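Local coordinates for protein berberine bridge enzyme-like 28 (PDB 5D79) that is an FAD-dependent oxidoreductase of the berberine bridge enzyme-like family, secreted to the plant cell wall and involved in adaptation to salt stress, at residues A[114-119]-A[474-479]; A[118-123]-A[521-526]. All coordinates share one frame; numbering follows the deposited sequence.

Both contacts start from the loop between strands 103-107 and 125-129 of the FAD-binding domain, and both reach the C-terminal berberine-bridge-like region. Contact 1 closes a loop of more than 350 residues when the chain, after helix 441-458, returns with 474-479 to meet 114-119. Further on, past helices 488-500 and 504-514, segment 521-526 comes back to 118-123 and closes contact 2. The closures cross rather than nest, since 118-123 begins after 114-119 and 521-526 follows 474-479; the first segments overlap at Tyr118 and Ile119. Their centres lie about 8 Å apart, and Gln524 reaches the carbonyl oxygens of Asp475 and Gly479, joining the two C-terminal segments.

Contact 1 (A[114-119]-A[474-479]); sequences EGLSYI and KDMDLG. With FAD (flavin-adenine dinucleotide), chain E.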
# COMPACT_ATOMS: atom_id res chain seq x y z
N GLU A 114 6.48 -6.00 -5.71
CA GLU A 114 7.17 -6.84 -6.70
C GLU A 114 7.75 -6.00 -7.85
O GLU A 114 8.16 -6.55 -8.88
CB GLU A 114 6.20 -7.90 -7.27
CG GLU A 114 5.67 -8.92 -6.25
CD GLU A 114 6.64 -10.09 -5.98
OE1 GLU A 114 7.83 -10.01 -6.37
OE2 GLU A 114 6.19 -11.09 -5.38
N GLY A 115 7.77 -4.69 -7.68
CA GLY A 115 8.34 -3.81 -8.69
C GLY A 115 7.61 -3.74 -10.02
O GLY A 115 8.21 -3.38 -11.03
N LEU A 116 6.31 -4.03 -10.03
CA LEU A 116 5.56 -4.17 -11.29
C LEU A 116 5.17 -2.85 -11.94
O LEU A 116 4.53 -2.85 -12.99
CB LEU A 116 4.28 -4.98 -11.06
CG LEU A 116 4.47 -6.45 -10.71
CD1 LEU A 116 3.15 -7.17 -10.82
CD2 LEU A 116 5.53 -7.09 -11.61
N SER A 117 5.56 -1.74 -11.31
CA SER A 117 5.33 -0.40 -11.87
C SER A 117 6.49 0.05 -12.78
O SER A 117 6.36 0.98 -13.58
CB SER A 117 5.13 0.61 -10.75
OG SER A 117 6.17 0.53 -9.80
N TYR A 118 7.63 -0.62 -12.64
CA TYR A 118 8.79 -0.32 -13.46
C TYR A 118 9.42 -1.60 -14.00
O TYR A 118 10.49 -1.56 -14.58
CB TYR A 118 9.82 0.50 -12.67
CG TYR A 118 10.23 -0.14 -11.37
CD1 TYR A 118 9.48 0.08 -10.22
CD2 TYR A 118 11.35 -0.95 -11.28
CE1 TYR A 118 9.84 -0.51 -9.02
CE2 TYR A 118 11.71 -1.55 -10.08
CZ TYR A 118 10.95 -1.32 -8.95
OH TYR A 118 11.30 -1.90 -7.75
N ILE A 119 8.76 -2.73 -13.79
CA ILE A 119 9.17 -4.00 -14.41
C ILE A 119 8.01 -4.69 -15.11
O ILE A 119 6.95 -4.89 -14.51
CB ILE A 119 9.72 -5.01 -13.38
CG1 ILE A 119 10.77 -4.38 -12.47
CG2 ILE A 119 10.27 -6.25 -14.10
CD1 ILE A 119 11.23 -5.32 -11.38
N LYS A 474 1.53 -6.69 -3.12
CA LYS A 474 1.56 -7.61 -4.26
C LYS A 474 2.52 -8.79 -4.04
O LYS A 474 3.66 -8.62 -3.61
CB LYS A 474 1.95 -6.87 -5.55
CG LYS A 474 0.78 -6.55 -6.48
CD LYS A 474 1.29 -6.13 -7.85
CE LYS A 474 0.39 -5.08 -8.50
NZ LYS A 474 1.06 -4.45 -9.69
N ASP A 475 2.03 -10.00 -4.35
CA ASP A 475 2.79 -11.22 -4.12
C ASP A 475 2.63 -12.20 -5.30
O ASP A 475 1.60 -12.87 -5.45
CB ASP A 475 2.35 -11.85 -2.79
CG ASP A 475 3.21 -13.04 -2.39
OD1 ASP A 475 4.30 -13.27 -2.98
OD2 ASP A 475 2.78 -13.75 -1.45
N MET A 476 3.65 -12.27 -6.14
CA MET A 476 3.66 -13.17 -7.29
C MET A 476 3.57 -14.63 -6.88
O MET A 476 3.21 -15.48 -7.69
CB MET A 476 4.94 -12.96 -8.10
CG MET A 476 5.10 -11.55 -8.57
SD MET A 476 3.91 -11.26 -9.86
CE MET A 476 4.98 -11.56 -11.27
N ASP A 477 3.92 -14.90 -5.63
CA ASP A 477 3.89 -16.26 -5.09
C ASP A 477 2.47 -16.79 -4.93
O ASP A 477 2.29 -18.00 -4.79
CB ASP A 477 4.63 -16.33 -3.75
CG ASP A 477 6.14 -16.19 -3.90
OD1 ASP A 477 6.64 -16.26 -5.05
OD2 ASP A 477 6.83 -16.03 -2.86
N LEU A 478 1.48 -15.90 -4.96
CA LEU A 478 0.08 -16.33 -4.99
C LEU A 478 -0.35 -16.76 -6.41
O LEU A 478 -1.42 -17.36 -6.59
CB LEU A 478 -0.85 -15.21 -4.48
CG LEU A 478 -0.39 -14.43 -3.24
CD1 LEU A 478 -1.40 -13.34 -2.91
CD2 LEU A 478 -0.17 -15.36 -2.06
N GLY A 479 0.47 -16.42 -7.40
CA GLY A 479 0.23 -16.80 -8.78
C GLY A 479 0.40 -15.65 -9.77
O GLY A 479 0.27 -14.49 -9.41
PA FAD E . 3.95 2.17 -7.44
O1A FAD E . 4.99 1.08 -7.65
O2A FAD E . 4.31 3.46 -8.15
O5B FAD E . 2.50 1.62 -7.89
C5B FAD E . 2.04 0.34 -7.49
C4B FAD E . 0.96 -0.23 -8.42
O4B FAD E . -0.01 0.77 -8.66
C3B FAD E . 1.55 -0.63 -9.77
O3B FAD E . 0.91 -1.78 -10.28
C2B FAD E . 1.27 0.58 -10.63
O2B FAD E . 1.16 0.26 -12.01
C1B FAD E . -0.00 1.16 -10.03
N9A FAD E . -0.14 2.62 -10.15
C8A FAD E . 0.62 3.62 -9.57
N7A FAD E . 0.11 4.82 -9.95
C5A FAD E . -0.95 4.61 -10.77
C6A FAD E . -1.82 5.46 -11.44
N6A FAD E . -1.86 6.76 -11.16
N1A FAD E . -2.84 4.93 -12.21
C2A FAD E . -2.99 3.57 -12.32
N3A FAD E . -2.11 2.73 -11.65
C4A FAD E . -1.12 3.24 -10.89
N1 FAD E . 0.31 -0.06 2.22
C2 FAD E . -0.65 0.08 3.21
O2 FAD E . -1.84 0.25 2.91
N3 FAD E . -0.26 0.03 4.54
C4 FAD E . 1.06 -0.15 4.90
O4 FAD E . 1.38 -0.07 6.08
C4X FAD E . 2.03 -0.26 3.90
N5 FAD E . 3.38 -0.31 4.21
C5X FAD E . 4.32 -0.11 3.21
C6 FAD E . 5.66 0.09 3.51
C7 FAD E . 6.60 0.28 2.49
C7M FAD E . 8.04 0.49 2.82
C8 FAD E . 6.18 0.31 1.15
C8M FAD E . 7.17 0.49 0.04
C9 FAD E . 4.84 0.10 0.85
C9A FAD E . 3.92 -0.16 1.87
N10 FAD E . 2.58 -0.41 1.57
C10 FAD E . 1.64 -0.19 2.55
C1' FAD E . 2.18 -0.82 0.19
C2' FAD E . 1.83 0.34 -0.72
O2' FAD E . 0.66 0.97 -0.24
C3' FAD E . 1.63 -0.22 -2.12
O3' FAD E . 2.87 -0.72 -2.58
C4' FAD E . 1.19 0.84 -3.10
O4' FAD E . 0.53 0.24 -4.18
C5' FAD E . 2.40 1.54 -3.67
O5' FAD E . 1.98 2.73 -4.29
P FAD E . 3.10 3.60 -5.05
O1P FAD E . 2.44 4.65 -5.90
O2P FAD E . 4.07 4.21 -4.07
O3P FAD E . 3.84 2.41 -5.85
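Glu114 crosses the side chain of Met476 at a slant, and its OE2 takes the backbone N-H of that residue, closing the joint between the PCMH-type FAD-binding domain and the Asx turn, Asp477 N to Asp475 OD1, that opens the 3-10 segment 476-478. Bent at chi2 (-83°), the glutamate chain lays its carboxylate against Met476, with CD 3.3 Å from Met476 CG. The bond from Met476 N to Glu114 OE2 is 2.9 Å long and nearly straight (160°), arriving from above the carboxylate plane. Lower down the same chain, Glu114 CG rests on the carbonyl oxygen of Lys474. The carboxylates of Glu114 and Asp475 come close, OE2 to OD1 3.8 Å, but Lys366 forms salt bridges with both and probably offsets their repulsion; Lys368 takes the other oxygen of Asp475. With an alanine here in place of Glu114, Met476 N would probably be left without this acceptor and Lys366 with one carboxylate fewer to pair with, and a gap is likely to open beside Met476 CG.

Toward the cofactor, Leu116 and Lys474 also meet obliquely. The methyl CD1 of Leu116 lies 3.7 Å from Lys474 CD, and Leu116 CB is 3.5 Å from Lys474 NZ, so the leucine flanks the end of the lysine. Met476 SD makes a looser approach to the same methyl. Past this leucine the lysine continues to the cofactor, where NZ hydrogen-bonds to O3B on the adenosine ribose of FAD. The segment 114-119 supplies its own grip through Ser117, whose OG stands between the backbone N and the carbonyl carbon (chi1 52°). There Ser117 OG donates to the diphosphate, 2.5 Å from FAD O1A.

Contact 2 (A[118-123]-A[521-526]); sequences YIAYNK and CDEQSI
The carboxylate of Glu523 approaches Tyr121 from the edge of its ring. Tyr121 N donates to Glu523 OE2 at 2.9 Å, almost straight (168°), meeting the oxygen on its syn side but somewhat out of the carboxylate plane. Glu523 CD lies in the ring plane, 3.9 Å from Tyr121 CD2, with the carboxylate turned nearly perpendicular to the ring (81°). A bend at chi2 (73°) folds the glutamate chain to bring its carboxylate there. At the outer margin the extended Lys123 chain reaches across to Cys521, Lys123 NZ lying 3.3 Å from Cys521 SG. One face of the Tyr121 ring is covered by Ile119 CG2, off towards the rim.

The contact thus joins the loop leading into strand 125-129 of the PCMH-type FAD-binding domain to the C-terminal berberine-bridge-like region. Arg105, on the neighbouring strand 103-107, forms a salt bridge with Glu523 OE2, so this one oxygen serves both partners. Behind the glutamate, an Asx turn shapes the backbone: Gln524 N donates to Asp522 OD1, while the other oxygen of this aspartate accepts from Ser234.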
# COMPACT_ATOMS: atom_id res chain seq x y z
N TYR A 118 7.63 -0.62 -12.64
CA TYR A 118 8.79 -0.32 -13.46
C TYR A 118 9.42 -1.60 -14.00
O TYR A 118 10.49 -1.56 -14.58
CB TYR A 118 9.82 0.50 -12.67
CG TYR A 118 10.23 -0.14 -11.37
CD1 TYR A 118 9.48 0.08 -10.22
CD2 TYR A 118 11.35 -0.95 -11.28
CE1 TYR A 118 9.84 -0.51 -9.02
CE2 TYR A 118 11.71 -1.55 -10.08
CZ TYR A 118 10.95 -1.32 -8.95
OH TYR A 118 11.30 -1.90 -7.75
N ILE A 119 8.76 -2.73 -13.79
CA ILE A 119 9.17 -4.00 -14.41
C ILE A 119 8.01 -4.69 -15.11
O ILE A 119 6.95 -4.89 -14.51
CB ILE A 119 9.72 -5.01 -13.38
CG1 ILE A 119 10.77 -4.38 -12.47
CG2 ILE A 119 10.27 -6.25 -14.10
CD1 ILE A 119 11.23 -5.32 -11.38
N ALA A 120 8.23 -5.07 -16.36
CA ALA A 120 7.35 -6.00 -17.05
C ALA A 120 8.18 -7.21 -17.45
O ALA A 120 9.34 -7.07 -17.86
CB ALA A 120 6.71 -5.36 -18.28
N TYR A 121 7.61 -8.40 -17.32
CA TYR A 121 8.37 -9.61 -17.64
C TYR A 121 8.01 -10.20 -19.00
O TYR A 121 6.85 -10.18 -19.41
CB TYR A 121 8.17 -10.65 -16.54
CG TYR A 121 8.81 -10.26 -15.22
CD1 TYR A 121 10.18 -10.35 -15.04
CD2 TYR A 121 8.04 -9.80 -14.16
CE1 TYR A 121 10.77 -10.00 -13.85
CE2 TYR A 121 8.62 -9.45 -12.95
CZ TYR A 121 9.99 -9.55 -12.80
OH TYR A 121 10.59 -9.19 -11.61
N ASN A 122 9.03 -10.68 -19.72
CA ASN A 122 8.86 -11.42 -20.98
C ASN A 122 8.28 -10.63 -22.16
O ASN A 122 7.93 -11.22 -23.19
CB ASN A 122 8.01 -12.67 -20.75
CG ASN A 122 8.84 -13.87 -20.32
OD1 ASN A 122 8.99 -14.14 -19.13
ND2 ASN A 122 9.38 -14.59 -21.30
N LYS A 123 8.18 -9.31 -22.03
CA LYS A 123 7.78 -8.45 -23.15
C LYS A 123 8.24 -7.01 -22.92
O LYS A 123 8.02 -6.44 -21.86
CB LYS A 123 6.26 -8.51 -23.38
CG LYS A 123 5.38 -8.17 -22.17
CD LYS A 123 3.91 -8.36 -22.52
CE LYS A 123 2.97 -7.92 -21.39
NZ LYS A 123 1.52 -7.98 -21.79
N CYS A 521 -2.47 -4.17 -18.55
CA CYS A 521 -2.25 -5.49 -17.99
C CYS A 521 -0.84 -5.64 -17.42
O CYS A 521 0.12 -5.11 -17.97
CB CYS A 521 -2.49 -6.58 -19.06
SG CYS A 521 -1.22 -6.77 -20.37
N ASP A 522 -0.73 -6.35 -16.30
CA ASP A 522 0.56 -6.80 -15.77
C ASP A 522 0.47 -8.29 -15.45
O ASP A 522 -0.43 -8.99 -15.94
CB ASP A 522 1.00 -5.98 -14.54
CG ASP A 522 -0.09 -5.81 -13.50
OD1 ASP A 522 -0.89 -6.73 -13.26
OD2 ASP A 522 -0.15 -4.73 -12.88
N GLU A 523 1.38 -8.77 -14.61
CA GLU A 523 1.46 -10.20 -14.33
C GLU A 523 0.33 -10.75 -13.41
O GLU A 523 0.18 -11.97 -13.28
CB GLU A 523 2.83 -10.51 -13.72
CG GLU A 523 4.00 -10.42 -14.71
CD GLU A 523 4.38 -8.99 -15.10
OE1 GLU A 523 4.01 -8.05 -14.36
OE2 GLU A 523 5.04 -8.82 -16.14
N GLN A 524 -0.44 -9.85 -12.80
CA GLN A 524 -1.55 -10.24 -11.92
C GLN A 524 -2.84 -9.42 -12.17
O GLN A 524 -3.77 -9.41 -11.35
CB GLN A 524 -1.14 -10.09 -10.45
CG GLN A 524 -0.43 -11.29 -9.85
CD GLN A 524 -0.27 -11.18 -8.34
OE1 GLN A 524 -0.37 -10.09 -7.77
NE2 GLN A 524 -0.04 -12.32 -7.68
N SER A 525 -2.91 -8.73 -13.31
CA SER A 525 -4.04 -7.84 -13.57
C SER A 525 -5.37 -8.59 -13.69
O SER A 525 -5.41 -9.81 -13.93
CB SER A 525 -3.77 -7.01 -14.84
OG SER A 525 -3.59 -7.84 -15.97
N ILE A 526 -6.47 -7.85 -13.49
CA ILE A 526 -7.81 -8.39 -13.61
C ILE A 526 -8.05 -8.80 -15.05
O ILE A 526 -7.79 -8.01 -15.96
CB ILE A 526 -8.87 -7.35 -13.17
CG1 ILE A 526 -8.65 -6.92 -11.71
CG2 ILE A 526 -10.29 -7.86 -13.39
CD1 ILE A 526 -8.85 -8.02 -10.69